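Local coordinates for protein probable adenylyl-sulfate kinase (Synechocystis sp., PDB 5CB8) that phosphorylates adenosine 5'-phosphosulfate with ATP to give 3'-phosphoadenylyl sulfate, the activated form of sulfate, at residues B[22-34]-B[94-106]. Residues are numbered along the deposited sequence; the frame is centred on the assembly and turned at random.
Sequences QQRGVTIWLTGLS and TRNGVIVLVSAIS. With ADX (adenosine-5'-phosphosulfate), chain G; ACT (acetate ion), chain J.
Val102 lies over one face of the Trp29 indole. Val102 CG1 makes a CH-pi contact 3.6 Å from the centroid of the Trp29 six-membered ring, 7° off the normal. Thr27 CG2 and Ser106 CB meet the ring at its edge, in plane. The indole also reaches Ser106 with its N-H: Trp29 NE1 donates to Ser106 OG over 3.0 Å, nearly straight at 164° and close to the ring plane. This bond limits how the indole can turn, and the Phe122 ring also meets it. Trp29 CG stands anti to the backbone N (chi1 -170°), which lays the ring across Val102. Helices 76-94 and 109-119 cover this side.

Strands 26-31 and 99-103 run parallel, as central neighbours in the P-loop kinase sheet. Their residues donate in turn: Val100 N to Val26 O, Ile28 N to Val100 O (2.7 Å), then Val102 N to Ile28 O. On the other face, Ile28 CD1 packs against both Ile99 CG2 and Leu101 CD1. Near the start of the strands, Thr27 OG1 donates over 2.6 Å to OG1 of Thr94, at the end of helix 76-94; Thr94 OG1 also bonds Ser90 O.

Beyond the strands, Thr31 OG1 donates to Ile105 O over 2.8 Å. Ser106 OG donates to Ala104 O over 2.8 Å while accepting from Trp29. Ile105 N holds O2A of the adenosine-5'-phosphosulfate phosphate, and Ser106 N holds O2B of its sulfate. Gly32, by similarity, begins the ATP-binding loop. The paired strand ends therefore set the probable ATP loop beside the bound substrate, with the hydroxyl of Ser106, the proposed phosphoserine site, held by Trp29 and Ala104.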
ATOM      1  N   GLN B  22      -2.620 -23.267   9.835  1.00 66.58           N
ATOM      2  CA  GLN B  22      -1.564 -23.036   8.852  1.00 72.93           C
ATOM      3  C   GLN B  22      -2.036 -22.047   7.795  1.00 69.81           C
ATOM      4  O   GLN B  22      -3.164 -22.140   7.308  1.00 65.22           O
ATOM      5  CB  GLN B  22      -1.138 -24.353   8.198  1.00 79.08           C
ATOM      6  CG  GLN B  22       0.306 -24.748   8.482  1.00 80.45           C
ATOM      7  CD  GLN B  22       1.304 -23.723   7.967  1.00 78.63           C
ATOM      8  OE1 GLN B  22       1.933 -23.005   8.746  1.00 74.51           O
ATOM      9  NE2 GLN B  22       1.454 -23.653   6.647  1.00 78.74           N
ATOM     10  N   GLN B  23      -1.164 -21.115   7.427  1.00 65.35           N
ATOM     11  CA  GLN B  23      -1.580 -19.987   6.606  1.00 57.43           C
ATOM     12  C   GLN B  23      -0.536 -19.619   5.553  1.00 42.91           C
ATOM     13  O   GLN B  23       0.631 -19.383   5.879  1.00 46.57           O
ATOM     14  CB  GLN B  23      -1.855 -18.788   7.518  1.00 54.37           C
ATOM     15  CG  GLN B  23      -2.495 -17.596   6.845  1.00 48.73           C
ATOM     16  CD  GLN B  23      -2.431 -16.347   7.709  1.00 44.02           C
ATOM     17  OE1 GLN B  23      -2.509 -16.418   8.940  1.00 37.24           O
ATOM     18  NE2 GLN B  23      -2.276 -15.196   7.066  1.00 32.86           N
ATOM     19  N   ARG B  24      -0.958 -19.580   4.292  1.00 41.49           N
ATOM     20  CA  ARG B  24      -0.111 -19.073   3.213  1.00 33.68           C
ATOM     21  C   ARG B  24      -0.746 -17.815   2.645  1.00 31.15           C
ATOM     22  O   ARG B  24      -1.971 -17.682   2.638  1.00 30.04           O
ATOM     23  CB  ARG B  24       0.034 -20.103   2.092  1.00 32.45           C
ATOM     24  CG  ARG B  24       0.527 -21.469   2.551  1.00 42.78           C
ATOM     25  CD  ARG B  24       0.493 -22.465   1.395  1.00 55.63           C
ATOM     26  NE  ARG B  24       0.970 -23.797   1.776  1.00 66.00           N
ATOM     27  CZ  ARG B  24       1.109 -24.813   0.926  1.00 76.93           C
ATOM     28  NH1 ARG B  24       0.813 -24.655  -0.358  1.00 80.16           N
ATOM     29  NH2 ARG B  24       1.550 -25.987   1.357  1.00 81.85           N
ATOM     30  N   GLY B  25       0.079 -16.896   2.155  1.00 23.71           N
ATOM     31  CA  GLY B  25      -0.444 -15.644   1.631  1.00 22.53           C
ATOM     32  C   GLY B  25      -1.241 -15.831   0.353  1.00 26.73           C
ATOM     33  O   GLY B  25      -0.885 -16.653  -0.497  1.00 22.41           O
ATOM     34  N   VAL B  26      -2.316 -15.059   0.215  1.00 20.62           N
ATOM     35  CA  VAL B  26      -3.170 -15.133  -0.959  1.00 19.46           C
ATOM     36  C   VAL B  26      -4.050 -13.889  -1.052  1.00 19.22           C
ATOM     37  O   VAL B  26      -4.530 -13.372  -0.037  1.00 21.72           O
ATOM     38  CB  VAL B  26      -4.027 -16.449  -0.958  1.00 22.04           C
ATOM     39  CG1 VAL B  26      -4.904 -16.531   0.279  1.00 22.16           C
ATOM     40  CG2 VAL B  26      -4.865 -16.562  -2.227  1.00 20.68           C
ATOM     41  N   THR B  27      -4.227 -13.381  -2.266  1.00 17.70           N
ATOM     42  CA  THR B  27      -5.182 -12.304  -2.502  1.00 16.81           C
ATOM     43  C   THR B  27      -6.484 -12.899  -3.022  1.00 24.81           C
ATOM     44  O   THR B  27      -6.500 -13.568  -4.059  1.00 22.06           O
ATOM     45  CB  THR B  27      -4.637 -11.293  -3.510  1.00 16.40           C
ATOM     46  OG1 THR B  27      -3.542 -10.582  -2.909  1.00 19.99           O
ATOM     47  CG2 THR B  27      -5.719 -10.295  -3.927  1.00 16.13           C
ATOM     48  N   ILE B  28      -7.566 -12.679  -2.283  1.00 19.73           N
ATOM     49  CA  ILE B  28      -8.890 -13.127  -2.698  1.00 17.71           C
ATOM     50  C   ILE B  28      -9.599 -11.909  -3.283  1.00 16.71           C
ATOM     51  O   ILE B  28      -9.908 -10.961  -2.554  1.00 17.38           O
ATOM     52  CB  ILE B  28      -9.675 -13.700  -1.500  1.00 19.21           C
ATOM     53  CG1 ILE B  28      -8.866 -14.825  -0.835  1.00 20.16           C
ATOM     54  CG2 ILE B  28     -11.061 -14.202  -1.937  1.00 17.85           C
ATOM     55  CD1 ILE B  28      -9.412 -15.250   0.510  1.00 22.10           C
ATOM     56  N   TRP B  29      -9.839 -11.930  -4.597  1.00 14.55           N
ATOM     57  CA  TRP B  29     -10.221 -10.724  -5.333  1.00 13.85           C
ATOM     58  C   TRP B  29     -11.670 -10.774  -5.813  1.00 14.62           C
ATOM     59  O   TRP B  29     -11.990 -11.484  -6.773  1.00 16.63           O
ATOM     60  CB  TRP B  29      -9.292 -10.520  -6.542  1.00 13.67           C
ATOM     61  CG  TRP B  29      -9.457  -9.184  -7.214  1.00 13.13           C
ATOM     62  CD1 TRP B  29     -10.478  -8.798  -8.040  1.00 12.99           C
ATOM     63  CD2 TRP B  29      -8.577  -8.054  -7.111  1.00 13.18           C
ATOM     64  NE1 TRP B  29     -10.286  -7.498  -8.455  1.00 16.06           N
ATOM     65  CE2 TRP B  29      -9.128  -7.022  -7.897  1.00 15.36           C
ATOM     66  CE3 TRP B  29      -7.376  -7.822  -6.423  1.00 14.21           C
ATOM     67  CZ2 TRP B  29      -8.524  -5.768  -8.012  1.00 12.84           C
ATOM     68  CZ3 TRP B  29      -6.773  -6.577  -6.545  1.00 13.86           C
ATOM     69  CH2 TRP B  29      -7.345  -5.567  -7.337  1.00 13.42           C
ATOM     70  N   LEU B  30     -12.541 -10.014  -5.149  1.00 13.78           N
ATOM     71  CA  LEU B  30     -13.956  -9.999  -5.506  1.00 16.17           C
ATOM     72  C   LEU B  30     -14.245  -8.878  -6.510  1.00 15.86           C
ATOM     73  O   LEU B  30     -14.032  -7.693  -6.224  1.00 15.03           O
ATOM     74  CB  LEU B  30     -14.834  -9.844  -4.258  1.00 15.77           C
ATOM     75  CG  LEU B  30     -15.132 -11.145  -3.496  1.00 18.49           C
ATOM     76  CD1 LEU B  30     -13.866 -11.776  -2.956  1.00 18.32           C
ATOM     77  CD2 LEU B  30     -16.115 -10.921  -2.354  1.00 18.05           C
ATOM     78  N   THR B  31     -14.719  -9.267  -7.692  1.00 13.45           N
ATOM     79  CA  THR B  31     -15.061  -8.326  -8.742  1.00 12.17           C
ATOM     80  C   THR B  31     -16.549  -8.475  -9.076  1.00 16.29           C
ATOM     81  O   THR B  31     -17.109  -9.557  -8.935  1.00 15.92           O
ATOM     82  CB  THR B  31     -14.192  -8.585 -10.003  1.00 12.05           C
ATOM     83  OG1 THR B  31     -14.564  -7.687 -11.051  1.00 15.06           O
ATOM     84  CG2 THR B  31     -14.348 -10.021 -10.491  1.00 13.17           C
ATOM     85  N   GLY B  32     -17.193  -7.394  -9.507  1.00 13.96           N
ATOM     86  CA  GLY B  32     -18.605  -7.474  -9.852  1.00 16.27           C
ATOM     87  C   GLY B  32     -19.260  -6.107  -9.839  1.00 17.78           C
ATOM     88  O   GLY B  32     -18.643  -5.133  -9.405  1.00 15.21           O
ATOM     89  N   LEU B  33     -20.515  -6.037 -10.289  1.00 13.34           N
ATOM     90  CA  LEU B  33     -21.229  -4.758 -10.404  1.00 12.95           C
ATOM     91  C   LEU B  33     -21.422  -4.083  -9.056  1.00 14.83           C
ATOM     92  O   LEU B  33     -21.362  -4.742  -8.013  1.00 13.47           O
ATOM     93  CB  LEU B  33     -22.613  -4.983 -11.029  1.00 15.84           C
ATOM     94  CG  LEU B  33     -22.627  -5.562 -12.450  1.00 15.75           C
ATOM     95  CD1 LEU B  33     -24.061  -5.765 -12.929  1.00 17.21           C
ATOM     96  CD2 LEU B  33     -21.877  -4.618 -13.383  1.00 14.82           C
ATOM     97  N   SER B  34     -21.671  -2.772  -9.074  1.00 13.76           N
ATOM     98  CA  SER B  34     -22.109  -2.073  -7.863  1.00 14.59           C
ATOM     99  C   SER B  34     -23.417  -2.686  -7.393  1.00 17.62           C
ATOM    100  O   SER B  34     -24.369  -2.800  -8.175  1.00 16.27           O
ATOM    101  CB  SER B  34     -22.319  -0.583  -8.135  1.00 15.74           C
ATOM    102  OG  SER B  34     -23.068   0.032  -7.085  1.00 17.36           O
ATOM    103  N   THR B  94       0.547 -10.148   0.424  1.00 16.57           N
ATOM    104  CA  THR B  94       0.451 -11.563   0.051  1.00 16.07           C
ATOM    105  C   THR B  94       1.797 -12.267   0.104  1.00 20.99           C
ATOM    106  O   THR B  94       1.908 -13.384   0.620  1.00 17.88           O
ATOM    107  CB  THR B  94      -0.135 -11.700  -1.363  1.00 16.03           C
ATOM    108  OG1 THR B  94      -1.448 -11.133  -1.384  1.00 18.52           O
ATOM    109  CG2 THR B  94      -0.211 -13.162  -1.790  1.00 17.40           C
ATOM    110  N   ARG B  95       2.832 -11.618  -0.418  1.00 16.56           N
ATOM    111  CA  ARG B  95       4.135 -12.270  -0.455  1.00 20.47           C
ATOM    112  C   ARG B  95       4.770 -12.339   0.926  1.00 21.15           C
ATOM    113  O   ARG B  95       5.805 -12.978   1.095  1.00 18.99           O
ATOM    114  CB  ARG B  95       5.071 -11.611  -1.481  1.00 22.08           C
ATOM    115  CG  ARG B  95       5.669 -10.264  -1.088  1.00 19.51           C
ATOM    116  CD  ARG B  95       6.395  -9.688  -2.308  1.00 25.86           C
ATOM    117  NE  ARG B  95       7.167  -8.476  -2.043  1.00 21.72           N
ATOM    118  CZ  ARG B  95       7.810  -7.800  -2.995  1.00 25.44           C
ATOM    119  NH1 ARG B  95       7.767  -8.234  -4.252  1.00 25.92           N
ATOM    120  NH2 ARG B  95       8.496  -6.701  -2.700  1.00 21.99           N
ATOM    121  N   ASN B  96       4.140 -11.705   1.914  1.00 21.71           N
ATOM    122  CA  ASN B  96       4.594 -11.837   3.300  1.00 19.93           C
ATOM    123  C   ASN B  96       3.638 -12.658   4.170  1.00 21.37           C
ATOM    124  O   ASN B  96       3.642 -12.537   5.398  1.00 25.72           O
ATOM    125  CB  ASN B  96       4.868 -10.467   3.919  1.00 20.31           C
ATOM    126  CG  ASN B  96       6.123  -9.832   3.360  1.00 21.59           C
ATOM    127  OD1 ASN B  96       7.232 -10.215   3.725  1.00 22.60           O
ATOM    128  ND2 ASN B  96       5.956  -8.878   2.448  1.00 17.50           N
ATOM    129  N   GLY B  97       2.828 -13.496   3.529  1.00 21.72           N
ATOM    130  CA  GLY B  97       2.019 -14.465   4.255  1.00 22.85           C
ATOM    131  C   GLY B  97       0.611 -14.036   4.631  1.00 22.74           C
ATOM    132  O   GLY B  97      -0.137 -14.821   5.221  1.00 22.01           O
ATOM    133  N   VAL B  98       0.237 -12.806   4.286  1.00 19.87           N
ATOM    134  CA  VAL B  98      -1.075 -12.280   4.663  1.00 20.24           C
ATOM    135  C   VAL B  98      -2.174 -12.700   3.677  1.00 23.21           C
ATOM    136  O   VAL B  98      -1.946 -12.770   2.464  1.00 19.99           O
ATOM    137  CB  VAL B  98      -1.041 -10.741   4.770  1.00 23.64           C
ATOM    138  CG1 VAL B  98      -2.347 -10.210   5.329  1.00 21.76           C
ATOM    139  CG2 VAL B  98       0.109 -10.293   5.658  1.00 19.23           C
ATOM    140  N   ILE B  99      -3.362 -12.994   4.203  1.00 18.25           N
ATOM    141  CA  ILE B  99      -4.531 -13.233   3.368  1.00 19.19           C
ATOM    142  C   ILE B  99      -5.178 -11.875   3.107  1.00 21.81           C
ATOM    143  O   ILE B  99      -5.564 -11.178   4.043  1.00 19.77           O
ATOM    144  CB  ILE B  99      -5.542 -14.165   4.069  1.00 20.91           C
ATOM    145  CG1 ILE B  99      -4.985 -15.590   4.160  1.00 23.25           C
ATOM    146  CG2 ILE B  99      -6.872 -14.173   3.328  1.00 22.60           C
ATOM    147  CD1 ILE B  99      -5.836 -16.539   5.011  1.00 24.94           C
ATOM    148  N   VAL B 100      -5.275 -11.486   1.839  1.00 16.46           N
ATOM    149  CA  VAL B 100      -5.804 -10.171   1.491  1.00 15.77           C
ATOM    150  C   VAL B 100      -7.165 -10.313   0.826  1.00 19.99           C
ATOM    151  O   VAL B 100      -7.298 -11.024  -0.175  1.00 16.95           O
ATOM    152  CB  VAL B 100      -4.852  -9.433   0.528  1.00 15.00           C
ATOM    153  CG1 VAL B 100      -5.360  -8.007   0.256  1.00 14.45           C
ATOM    154  CG2 VAL B 100      -3.449  -9.396   1.114  1.00 19.75           C
ATOM    155  N   LEU B 101      -8.176  -9.655   1.389  1.00 17.17           N
ATOM    156  CA  LEU B 101      -9.512  -9.658   0.786  1.00 15.87           C
ATOM    157  C   LEU B 101      -9.719  -8.345   0.055  1.00 17.54           C
ATOM    158  O   LEU B 101      -9.782  -7.292   0.687  1.00 19.13           O
ATOM    159  CB  LEU B 101     -10.600  -9.795   1.862  1.00 16.81           C
ATOM    160  CG  LEU B 101     -10.993 -11.172   2.397  1.00 33.22           C
ATOM    161  CD1 LEU B 101      -9.804 -12.066   2.602  1.00 29.10           C
ATOM    162  CD2 LEU B 101     -11.784 -11.050   3.693  1.00 30.54           C
ATOM    163  N   VAL B 102      -9.830  -8.399  -1.268  1.00 14.53           N
ATOM    164  CA  VAL B 102     -10.086  -7.187  -2.052  1.00 13.89           C
ATOM    165  C   VAL B 102     -11.523  -7.187  -2.538  1.00 14.65           C
ATOM    166  O   VAL B 102     -12.025  -8.209  -3.019  1.00 15.34           O
ATOM    167  CB  VAL B 102      -9.148  -7.088  -3.262  1.00 13.31           C
ATOM    168  CG1 VAL B 102      -9.516  -5.869  -4.138  1.00 12.81           C
ATOM    169  CG2 VAL B 102      -7.694  -6.989  -2.795  1.00 14.99           C
ATOM    170  N   SER B 103     -12.195  -6.050  -2.391  1.00 13.94           N
ATOM    171  CA  SER B 103     -13.535  -5.886  -2.931  1.00 14.08           C
ATOM    172  C   SER B 103     -13.529  -4.619  -3.772  1.00 15.53           C
ATOM    173  O   SER B 103     -13.446  -3.514  -3.234  1.00 15.43           O
ATOM    174  CB  SER B 103     -14.562  -5.749  -1.809  1.00 19.12           C
ATOM    175  OG  SER B 103     -15.867  -5.567  -2.337  1.00 19.87           O
ATOM    176  N   ALA B 104     -13.608  -4.777  -5.090  1.00 14.28           N
ATOM    177  CA  ALA B 104     -13.549  -3.632  -5.991  1.00 12.68           C
ATOM    178  C   ALA B 104     -14.262  -3.987  -7.278  1.00 15.13           C
ATOM    179  O   ALA B 104     -14.164  -5.119  -7.743  1.00 13.95           O
ATOM    180  CB  ALA B 104     -12.092  -3.251  -6.279  1.00 15.55           C
ATOM    181  N   ILE B 105     -14.981  -3.028  -7.854  1.00 13.10           N
ATOM    182  CA  ILE B 105     -15.684  -3.303  -9.100  1.00 13.27           C
ATOM    183  C   ILE B 105     -14.705  -3.890 -10.105  1.00 18.52           C
ATOM    184  O   ILE B 105     -15.007  -4.916 -10.709  1.00 16.00           O
ATOM    185  CB  ILE B 105     -16.370  -2.059  -9.686  1.00 15.68           C
ATOM    186  CG1 ILE B 105     -17.592  -1.678  -8.847  1.00 13.07           C
ATOM    187  CG2 ILE B 105     -16.819  -2.324 -11.124  1.00 12.67           C
ATOM    188  CD1 ILE B 105     -18.276  -0.403  -9.355  1.00 15.85           C
ATOM    189  N   SER B 106     -13.519  -3.280 -10.216  1.00 12.54           N
ATOM    190  CA  SER B 106     -12.464  -3.749 -11.127  1.00 12.05           C
ATOM    191  C   SER B 106     -13.014  -4.263 -12.457  1.00 12.30           C
ATOM    192  O   SER B 106     -12.899  -5.453 -12.774  1.00 14.24           O
ATOM    193  CB  SER B 106     -11.594  -4.823 -10.460  1.00 12.98           C
ATOM    194  OG  SER B 106     -12.372  -5.810  -9.796  1.00 15.69           O
TER
HETATM  195  SB  ADX G 301     -13.283   0.565  -9.605  1.00 13.95           S
HETATM  196  O1B ADX G 301     -12.158   1.508  -9.619  1.00 14.18           O
HETATM  197  O2B ADX G 301     -12.851  -0.784  -9.199  1.00 14.54           O
HETATM  198  O3B ADX G 301     -13.901   0.543 -10.938  1.00 13.25           O
HETATM  199  PA  ADX G 301     -14.296   0.871  -7.052  1.00 14.47           P
HETATM  200  O1A ADX G 301     -12.940   1.299  -6.498  1.00 13.39           O
HETATM  201  O2A ADX G 301     -14.702  -0.523  -6.585  1.00 12.43           O
HETATM  202  O3A ADX G 301     -14.338   1.049  -8.634  1.00 14.20           O
HETATM  203  O5' ADX G 301     -15.377   1.926  -6.519  1.00 13.74           O
HETATM  204  C5' ADX G 301     -16.730   1.723  -6.799  1.00 13.53           C
HETATM  205  C4' ADX G 301     -17.620   2.389  -5.902  1.00 19.12           C
HETATM  206  O4' ADX G 301     -17.590   3.830  -6.207  1.00 20.96           O
HETATM  207  C3' ADX G 301     -19.003   1.943  -6.094  1.00 31.36           C
HETATM  208  O3' ADX G 301     -19.331   1.069  -5.105  1.00 38.44           O
HETATM  209  C2' ADX G 301     -19.832   3.165  -5.970  1.00 37.22           C
HETATM  210  O2' ADX G 301     -20.291   3.278  -4.703  1.00 48.90           O
HETATM  211  C1' ADX G 301     -18.917   4.315  -6.236  1.00 26.83           C
HETATM  212  N9  ADX G 301     -19.121   5.008  -7.475  1.00 24.54           N
HETATM  213  C8  ADX G 301     -19.219   6.350  -7.638  1.00 22.23           C
HETATM  214  N7  ADX G 301     -19.233   6.622  -8.947  1.00 18.79           N
HETATM  215  C5  ADX G 301     -19.132   5.457  -9.634  1.00 18.15           C
HETATM  216  C6  ADX G 301     -19.085   5.152 -10.993  1.00 14.88           C
HETATM  217  N6  ADX G 301     -19.104   6.204 -11.995  1.00 14.62           N
HETATM  218  N1  ADX G 301     -18.985   3.858 -11.363  1.00 17.18           N
HETATM  219  C2  ADX G 301     -18.917   2.876 -10.437  1.00 16.78           C
HETATM  220  N3  ADX G 301     -18.951   3.140  -9.122  1.00 16.84           N
HETATM  221  C4  ADX G 301     -19.056   4.421  -8.691  1.00 20.04           C
HETATM  222  C   ACT J 304       6.983 -12.208  -5.229  1.00 32.95           C
HETATM  223  O   ACT J 304       7.717 -12.901  -4.490  1.00 46.18           O
HETATM  224  OXT ACT J 304       7.464 -11.130  -5.647  1.00 37.00           O
HETATM  225  CH3 ACT J 304       5.597 -12.644  -5.575  1.00 22.19           C